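Local coordinates for protein pectate lyase (Cellvibrio cellulosa, PDB 1GXM) that cleaves polygalacturonate (pectate) by anti-beta-elimination, this chain being the catalytic module of a larger family 10 polysaccharide lyase, at residues L83-K88 / R151-T156; A98-A103 / D157-N162. All coordinates share one frame; numbering follows the deposited sequence.

Contact 1. Residues L83-K88 / R151-T156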
ATOM      1  N   LEU A  83       8.792  14.120   8.222  1.00 12.81           N
ATOM      2  CA  LEU A  83       9.384  15.454   8.155  1.00 13.14           C
ATOM      3  C   LEU A  83       8.306  16.528   8.164  1.00 13.40           C
ATOM      4  O   LEU A  83       8.546  17.642   8.603  1.00 13.77           O
ATOM      5  CB  LEU A  83      10.287  15.602   6.935  1.00 12.99           C
ATOM      6  CG  LEU A  83      11.571  14.781   6.962  1.00 13.10           C
ATOM      7  CD1 LEU A  83      12.390  15.086   5.760  1.00 14.95           C
ATOM      8  CD2 LEU A  83      12.346  15.028   8.228  1.00 13.96           C
ATOM      9  N   ALA A  84       7.102  16.208   7.713  1.00 13.49           N
ATOM     10  CA  ALA A  84       6.009  17.166   7.802  1.00 13.86           C
ATOM     11  C   ALA A  84       5.677  17.423   9.254  1.00 14.19           C
ATOM     12  O   ALA A  84       5.383  18.558   9.647  1.00 14.24           O
ATOM     13  CB  ALA A  84       4.783  16.674   7.039  1.00 13.70           C
ATOM     14  N   GLU A  85       5.698  16.359  10.046  1.00 14.05           N
ATOM     15  CA  GLU A  85       5.448  16.457  11.477  1.00 15.50           C
ATOM     16  C   GLU A  85       6.567  17.251  12.137  1.00 15.31           C
ATOM     17  O   GLU A  85       6.319  18.099  12.959  1.00 15.63           O
ATOM     18  CB  GLU A  85       5.322  15.074  12.105  1.00 16.04           C
ATOM     19  CG  GLU A  85       5.135  15.088  13.612  1.00 18.14           C
ATOM     20  CD  GLU A  85       3.792  15.631  14.066  1.00 21.62           C
ATOM     21  OE1 GLU A  85       2.854  15.701  13.264  1.00 20.28           O
ATOM     22  OE2 GLU A  85       3.657  15.989  15.268  1.00 25.87           O
ATOM     23  N   VAL A  86       7.806  16.992  11.756  1.00 15.11           N
ATOM     24  CA  VAL A  86       8.928  17.759  12.284  1.00 15.84           C
ATOM     25  C   VAL A  86       8.779  19.227  11.947  1.00 15.85           C
ATOM     26  O   VAL A  86       9.034  20.077  12.802  1.00 16.57           O
ATOM     27  CB  VAL A  86      10.274  17.215  11.754  1.00 16.15           C
ATOM     28  CG1 VAL A  86      11.417  18.150  12.127  1.00 17.40           C
ATOM     29  CG2 VAL A  86      10.533  15.841  12.286  1.00 16.04           C
ATOM     30  N   TYR A  87       8.371  19.544  10.727  1.00 16.23           N
ATOM     31  CA  TYR A  87       8.114  20.918  10.346  1.00 16.28           C
ATOM     32  C   TYR A  87       7.007  21.535  11.200  1.00 17.16           C
ATOM     33  O   TYR A  87       7.123  22.676  11.675  1.00 17.10           O
ATOM     34  CB  TYR A  87       7.774  21.042   8.864  1.00 16.19           C
ATOM     35  CG  TYR A  87       7.464  22.466   8.500  1.00 15.86           C
ATOM     36  CD1 TYR A  87       8.403  23.468   8.733  1.00 16.38           C
ATOM     37  CD2 TYR A  87       6.243  22.821   7.962  1.00 16.51           C
ATOM     38  CE1 TYR A  87       8.116  24.801   8.436  1.00 16.83           C
ATOM     39  CE2 TYR A  87       5.956  24.142   7.641  1.00 17.23           C
ATOM     40  CZ  TYR A  87       6.899  25.132   7.894  1.00 17.97           C
ATOM     41  OH  TYR A  87       6.614  26.443   7.573  1.00 17.89           O
ATOM     42  N   LYS A  88       5.941  20.777  11.404  1.00 17.37           N
ATOM     43  CA  LYS A  88       4.810  21.226  12.198  1.00 18.58           C
ATOM     44  C   LYS A  88       5.257  21.502  13.624  1.00 19.38           C
ATOM     45  O   LYS A  88       4.849  22.510  14.213  1.00 19.93           O
ATOM     46  CB  LYS A  88       3.689  20.184  12.168  1.00 18.40           C
ATOM     47  CG  LYS A  88       2.431  20.540  12.968  1.00 19.48           C
ATOM     48  CD  LYS A  88       1.417  19.410  12.852  1.00 20.09           C
ATOM     49  CE  LYS A  88       0.198  19.595  13.758  1.00 21.91           C
ATOM     50  NZ  LYS A  88      -0.631  20.748  13.359  1.00 23.10           N
ATOM     51  N   ARG A 151      -5.080  17.695   6.436  1.00 16.69           N
ATOM     52  CA  ARG A 151      -5.051  16.904   7.658  1.00 16.12           C
ATOM     53  C   ARG A 151      -3.658  16.883   8.207  1.00 16.27           C
ATOM     54  O   ARG A 151      -2.696  16.858   7.454  1.00 16.10           O
ATOM     55  CB  ARG A 151      -5.470  15.452   7.423  1.00 16.24           C
ATOM     56  CG  ARG A 151      -6.848  15.301   6.931  1.00 18.15           C
ATOM     57  CD  ARG A 151      -7.418  13.911   7.058  1.00 18.17           C
ATOM     58  NE  ARG A 151      -8.669  13.868   6.314  1.00 19.14           N
ATOM     59  CZ  ARG A 151      -8.831  13.345   5.111  1.00 20.08           C
ATOM     60  NH1 ARG A 151      -7.837  12.710   4.488  1.00 18.59           N
ATOM     61  NH2 ARG A 151     -10.016  13.422   4.527  1.00 21.21           N
ATOM     62  N   ALA A 152      -3.557  16.869   9.527  1.00 16.27           N
ATOM     63  CA  ALA A 152      -2.290  16.747  10.221  1.00 16.77           C
ATOM     64  C   ALA A 152      -1.511  15.565   9.658  1.00 16.58           C
ATOM     65  O   ALA A 152      -2.062  14.481   9.497  1.00 16.79           O
ATOM     66  CB  ALA A 152      -2.531  16.545  11.714  1.00 17.42           C
ATOM     67  N   PRO A 153      -0.213  15.711   9.431  1.00 16.35           N
ATOM     68  CA  PRO A 153       0.614  16.886   9.766  1.00 16.49           C
ATOM     69  C   PRO A 153       0.687  17.985   8.714  1.00 16.93           C
ATOM     70  O   PRO A 153       1.564  18.853   8.833  1.00 17.46           O
ATOM     71  CB  PRO A 153       1.992  16.255   9.911  1.00 16.85           C
ATOM     72  CG  PRO A 153       1.970  15.150   8.904  1.00 16.16           C
ATOM     73  CD  PRO A 153       0.582  14.606   8.883  1.00 16.65           C
ATOM     74  N   PHE A 154      -0.201  17.967   7.729  1.00 16.24           N
ATOM     75  CA  PHE A 154      -0.148  18.882   6.589  1.00 17.00           C
ATOM     76  C   PHE A 154      -1.087  20.066   6.777  1.00 17.44           C
ATOM     77  O   PHE A 154      -1.441  20.758   5.814  1.00 18.19           O
ATOM     78  CB  PHE A 154      -0.497  18.139   5.304  1.00 16.28           C
ATOM     79  CG  PHE A 154       0.346  16.915   5.087  1.00 15.07           C
ATOM     80  CD1 PHE A 154       1.686  17.039   4.742  1.00 14.54           C
ATOM     81  CD2 PHE A 154      -0.182  15.653   5.249  1.00 15.07           C
ATOM     82  CE1 PHE A 154       2.481  15.905   4.549  1.00 14.48           C
ATOM     83  CE2 PHE A 154       0.614  14.516   5.052  1.00 15.19           C
ATOM     84  CZ  PHE A 154       1.937  14.644   4.718  1.00 15.53           C
ATOM     85  N   ASP A 155      -1.456  20.310   8.028  1.00 18.75           N
ATOM     86  CA  ASP A 155      -2.306  21.478   8.367  1.00 19.55           C
ATOM     87  C   ASP A 155      -1.430  22.650   8.822  1.00 20.23           C
ATOM     88  O   ASP A 155      -1.705  23.325   9.820  1.00 21.63           O
ATOM     89  CB  ASP A 155      -3.372  21.127   9.411  1.00 19.99           C
ATOM     90  CG  ASP A 155      -2.792  20.637  10.717  1.00 20.64           C
ATOM     91  OD1 ASP A 155      -1.599  20.258  10.779  1.00 21.56           O
ATOM     92  OD2 ASP A 155      -3.474  20.588  11.758  1.00 23.95           O
ATOM     93  N   THR A 156      -0.369  22.871   8.061  1.00 20.18           N
ATOM     94  CA  THR A 156       0.564  23.966   8.260  1.00 19.78           C
ATOM     95  C   THR A 156       0.644  24.718   6.953  1.00 19.62           C
ATOM     96  O   THR A 156      -0.096  24.458   6.014  1.00 21.09           O
ATOM     97  CB  THR A 156       1.956  23.443   8.651  1.00 19.89           C
ATOM     98  OG1 THR A 156       2.504  22.670   7.575  1.00 20.52           O
ATOM     99  CG2 THR A 156       1.884  22.455   9.805  1.00 20.48           C
TER
HETATM  100  O   HOH W   1       3.700  20.188   7.948  1.00 16.74           O
HETATM  101  O   HOH W   2      -3.247  19.563  14.038  1.00 32.13           O

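Contact 2. Residues A98-A103 / D157-N162. Unlike the reference sequence in segment 157-162: Asn162 (reference Ser).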
ATOM      1  N   ALA A  98      11.567  19.986   2.022  1.00 12.75           N
ATOM      2  CA  ALA A  98      11.726  18.571   1.697  1.00 12.30           C
ATOM      3  C   ALA A  98      10.382  17.914   1.466  1.00 12.08           C
ATOM      4  O   ALA A  98      10.215  17.138   0.544  1.00 11.87           O
ATOM      5  CB  ALA A  98      12.433  17.873   2.801  1.00 12.39           C
ATOM      6  N   VAL A  99       9.422  18.222   2.320  1.00 11.61           N
ATOM      7  CA  VAL A  99       8.083  17.687   2.161  1.00 12.07           C
ATOM      8  C   VAL A  99       7.490  18.120   0.832  1.00 12.35           C
ATOM      9  O   VAL A  99       6.855  17.335   0.156  1.00 11.97           O
ATOM     10  CB  VAL A  99       7.160  18.131   3.309  1.00 12.65           C
ATOM     11  CG1 VAL A  99       5.748  17.667   3.076  1.00 12.61           C
ATOM     12  CG2 VAL A  99       7.641  17.547   4.608  1.00 12.24           C
ATOM     13  N   ARG A 100       7.674  19.377   0.448  1.00 11.60           N
ATOM     14  CA  ARG A 100       7.199  19.837  -0.848  1.00 12.31           C
ATOM     15  C   ARG A 100       7.837  19.079  -2.007  1.00 11.91           C
ATOM     16  O   ARG A 100       7.179  18.772  -2.994  1.00 12.51           O
ATOM     17  CB  ARG A 100       7.407  21.341  -0.972  1.00 12.41           C
ATOM     18  CG  ARG A 100       6.513  22.121  -0.011  1.00 13.45           C
ATOM     19  CD  ARG A 100       6.799  23.615   0.036  1.00 15.77           C
ATOM     20  NE  ARG A 100       6.683  24.170  -1.306  1.00 16.61           N
ATOM     21  CZ  ARG A 100       5.534  24.450  -1.909  1.00 17.17           C
ATOM     22  NH1 ARG A 100       4.394  24.292  -1.273  1.00 18.31           N
ATOM     23  NH2 ARG A 100       5.520  24.902  -3.159  1.00 17.33           N
ATOM     24  N   LYS A 101       9.136  18.808  -1.906  1.00 12.15           N
ATOM     25  CA  LYS A 101       9.823  18.062  -2.964  1.00 11.37           C
ATOM     26  C   LYS A 101       9.317  16.622  -3.033  1.00 10.61           C
ATOM     27  O   LYS A 101       9.170  16.084  -4.108  1.00 11.06           O
ATOM     28  CB  LYS A 101      11.340  18.072  -2.789  1.00 11.77           C
ATOM     29  CG  LYS A 101      11.967  19.442  -3.101  1.00 12.50           C
ATOM     30  CD  LYS A 101      13.477  19.378  -3.183  1.00 13.56           C
ATOM     31  CE  LYS A 101      13.961  18.818  -4.514  1.00 13.77           C
ATOM     32  NZ  LYS A 101      15.443  18.856  -4.647  1.00 15.32           N
ATOM     33  N   ALA A 102       9.009  16.068  -1.873  1.00 10.55           N
ATOM     34  CA  ALA A 102       8.508  14.684  -1.790  1.00 10.65           C
ATOM     35  C   ALA A 102       7.116  14.554  -2.378  1.00 11.18           C
ATOM     36  O   ALA A 102       6.843  13.601  -3.078  1.00 11.90           O
ATOM     37  CB  ALA A 102       8.493  14.203  -0.367  1.00 10.68           C
ATOM     38  N   ALA A 103       6.243  15.520  -2.093  1.00 11.83           N
ATOM     39  CA  ALA A 103       4.901  15.496  -2.664  1.00 11.37           C
ATOM     40  C   ALA A 103       4.975  15.665  -4.171  1.00 11.35           C
ATOM     41  O   ALA A 103       4.270  14.992  -4.915  1.00 12.07           O
ATOM     42  CB  ALA A 103       4.060  16.573  -2.066  1.00 11.92           C
ATOM     43  N   ASP A 157       1.590  25.631   6.855  1.00 18.85           N
ATOM     44  CA  ASP A 157       1.771  26.361   5.610  1.00 18.69           C
ATOM     45  C   ASP A 157       2.661  25.618   4.605  1.00 18.07           C
ATOM     46  O   ASP A 157       3.118  26.207   3.617  1.00 17.89           O
ATOM     47  CB  ASP A 157       2.312  27.769   5.892  1.00 19.01           C
ATOM     48  CG  ASP A 157       3.699  27.765   6.492  1.00 20.59           C
ATOM     49  OD1 ASP A 157       4.395  26.730   6.462  1.00 21.02           O
ATOM     50  OD2 ASP A 157       4.206  28.787   6.999  1.00 23.96           O
ATOM     51  N   VAL A 158       2.889  24.324   4.844  1.00 17.64           N
ATOM     52  CA  VAL A 158       3.665  23.491   3.931  1.00 16.98           C
ATOM     53  C   VAL A 158       3.109  23.556   2.516  1.00 16.85           C
ATOM     54  O   VAL A 158       3.860  23.621   1.564  1.00 17.76           O
ATOM     55  CB  VAL A 158       3.821  22.033   4.448  1.00 16.72           C
ATOM     56  CG1 VAL A 158       2.493  21.305   4.600  1.00 15.38           C
ATOM     57  CG2 VAL A 158       4.734  21.250   3.524  1.00 17.18           C
ATOM     58  N   PHE A 159       1.787  23.559   2.396  1.00 15.91           N
ATOM     59  CA  PHE A 159       1.133  23.582   1.110  1.00 16.69           C
ATOM     60  C   PHE A 159       0.161  24.720   1.005  1.00 17.33           C
ATOM     61  O   PHE A 159      -0.443  25.125   1.996  1.00 17.94           O
ATOM     62  CB  PHE A 159       0.393  22.264   0.899  1.00 15.80           C
ATOM     63  CG  PHE A 159       1.306  21.070   0.845  1.00 15.56           C
ATOM     64  CD1 PHE A 159       2.404  21.059  -0.001  1.00 14.59           C
ATOM     65  CD2 PHE A 159       1.065  19.974   1.634  1.00 15.17           C
ATOM     66  CE1 PHE A 159       3.243  19.957  -0.060  1.00 14.29           C
ATOM     67  CE2 PHE A 159       1.917  18.854   1.580  1.00 14.43           C
ATOM     68  CZ  PHE A 159       2.997  18.859   0.746  1.00 14.54           C
ATOM     69  N   SER A 160      -0.014  25.173  -0.222  1.00 19.04           N
ATOM     70  CA  SER A 160      -1.010  26.168  -0.583  1.00 19.89           C
ATOM     71  C   SER A 160      -2.266  25.509  -1.122  1.00 20.60           C
ATOM     72  O   SER A 160      -2.302  24.300  -1.361  1.00 19.46           O
ATOM     73  CB  SER A 160      -0.440  27.061  -1.680  1.00 20.90           C
ATOM     74  OG  SER A 160      -0.319  26.336  -2.891  1.00 22.20           O
ATOM     75  N   ASP A 161      -3.299  26.306  -1.349  1.00 20.73           N
ATOM     76  CA  ASP A 161      -4.508  25.829  -2.008  1.00 21.41           C
ATOM     77  C   ASP A 161      -4.216  25.232  -3.386  1.00 21.00           C
ATOM     78  O   ASP A 161      -4.802  24.214  -3.759  1.00 19.88           O
ATOM     79  CB  ASP A 161      -5.504  26.977  -2.194  1.00 22.35           C
ATOM     80  CG  ASP A 161      -6.173  27.394  -0.915  1.00 25.28           C
ATOM     81  OD1 ASP A 161      -6.095  26.673   0.105  1.00 27.08           O
ATOM     82  OD2 ASP A 161      -6.826  28.460  -0.839  1.00 27.79           O
ATOM     83  N   ASN A 162      -3.336  25.876  -4.144  1.00 20.93           N
ATOM     84  CA  ASN A 162      -2.970  25.392  -5.471  1.00 21.17           C
ATOM     85  C   ASN A 162      -2.270  24.031  -5.409  1.00 19.88           C
ATOM     86  O   ASN A 162      -2.514  23.159  -6.238  1.00 20.16           O
ATOM     87  CB  ASN A 162      -2.115  26.416  -6.215  1.00 22.30           C
ATOM     88  CG  ASN A 162      -2.930  27.602  -6.703  1.00 24.94           C
ATOM     89  OD1 ASN A 162      -4.170  27.549  -6.763  1.00 27.27           O
ATOM     90  ND2 ASN A 162      -2.236  28.678  -7.069  1.00 26.99           N
TER

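Contact 1. Residues L83-K88 / R151-T156
Lys88 reaches from helix 77-90 to the loop 151-156, its chain fully extended through chi3. Its CB and CG both lie against CG2 of Thr156, CG at 3.7 Å. The next carbon, CD, lies 3.8 Å from Asp155 OD1 and a little farther from Pro153 O, and CE runs beside the carboxylate of Asp155. Only the last torsion bends (chi4 67°), which brings NZ to 2.8 Å from Asp155 OD1, approached from the syn side but 28° out of the carboxylate plane. The bond from NZ to OD2 is weak, and a water that accepts from NZ also lies close to OD2. Long and flexible, lysine suits this place because its methylenes can pack on the way to a charge.

Further in, small Ala84 lets the loop come close: its CB lies 3.5 Å from Phe154 CE1 and 3.7 Å from Pro153 CG. Proline, here after a cis peptide bond, also sets its own CG over one face of the Phe154 ring. A second water donates to Ala84 O and Pro153 O and accepts from Thr156 OG1, so it joins helix and loop through three bonds. Glu85 OE1, 3.5 Å from Pro153 CB, has its salt bridge with Arg29. The loop between helices 136-148 and 161-181 is therefore held to the helix by apolar packing inside, a bridging water beside it, and an ion pair whose partly exposed position probably tempers its strength.

Contact 2. Residues A98-A103 / D157-N162
The ring of Phe159 packs against helix 93-109, where CZ meets two small apolar groups, Val99 CG1 and Ala103 CB, each at 3.8 Å. Its CG stands anti to its own carbonyl carbon, and the ring thus folds back beneath Val158, whose CG2 sits 3.9 Å above the ring plane, over its centre. That same CG2 packs on Val99 CG1 at 3.8 Å, the two valines crossing at about a right angle; beta-branched side chains suit such a site because they offer a methyl with little freedom to move.

Here the chain is about to enter helix 161-181 of the pectic acid lyase domain: Ser160 is the N-cap, and Phe167 of that helix stacks edge-to-face with Phe159. Arg100 and Phe159 slide past each other in opposite directions. Arg100 CG lies 3.9 Å from Phe159 CE1, and a bend at chi3 (57°) turns the guanidinium back to the loop, its plane 50° from that of the ring. NH1 donates to Val158 O at 3.0 Å, nearly straight (162°), with the oxygen in the guanidinium plane and the nitrogen in the carbonyl plane. Arginine fits because its methylenes pack on the ring while NH1, with two N-H groups, serves both Val158 O and a salt bridge to Asp163 OD2.

How the contacts relate
From the N terminus the chain passes first through 83-88 on helix 77-90, then through 98-103 on the helix that follows, 93-109. After helix 136-148 it returns, and 151-156 closes the loop of contact 1 across 62 intervening residues. Segment 157-162 follows directly and closes that of contact 2 across 53. The two loops cross rather than nest, since their segments alternate. With centres 10 Å apart the contacts touch: Val99 CG2 packs on the backbone of Ala84, Phe154 meets Phe159, and Tyr87 OH probably hydrogen-bonds to Asp157 OD1. One continuous connection before helix 161-181 is thereby tied to two consecutive helices.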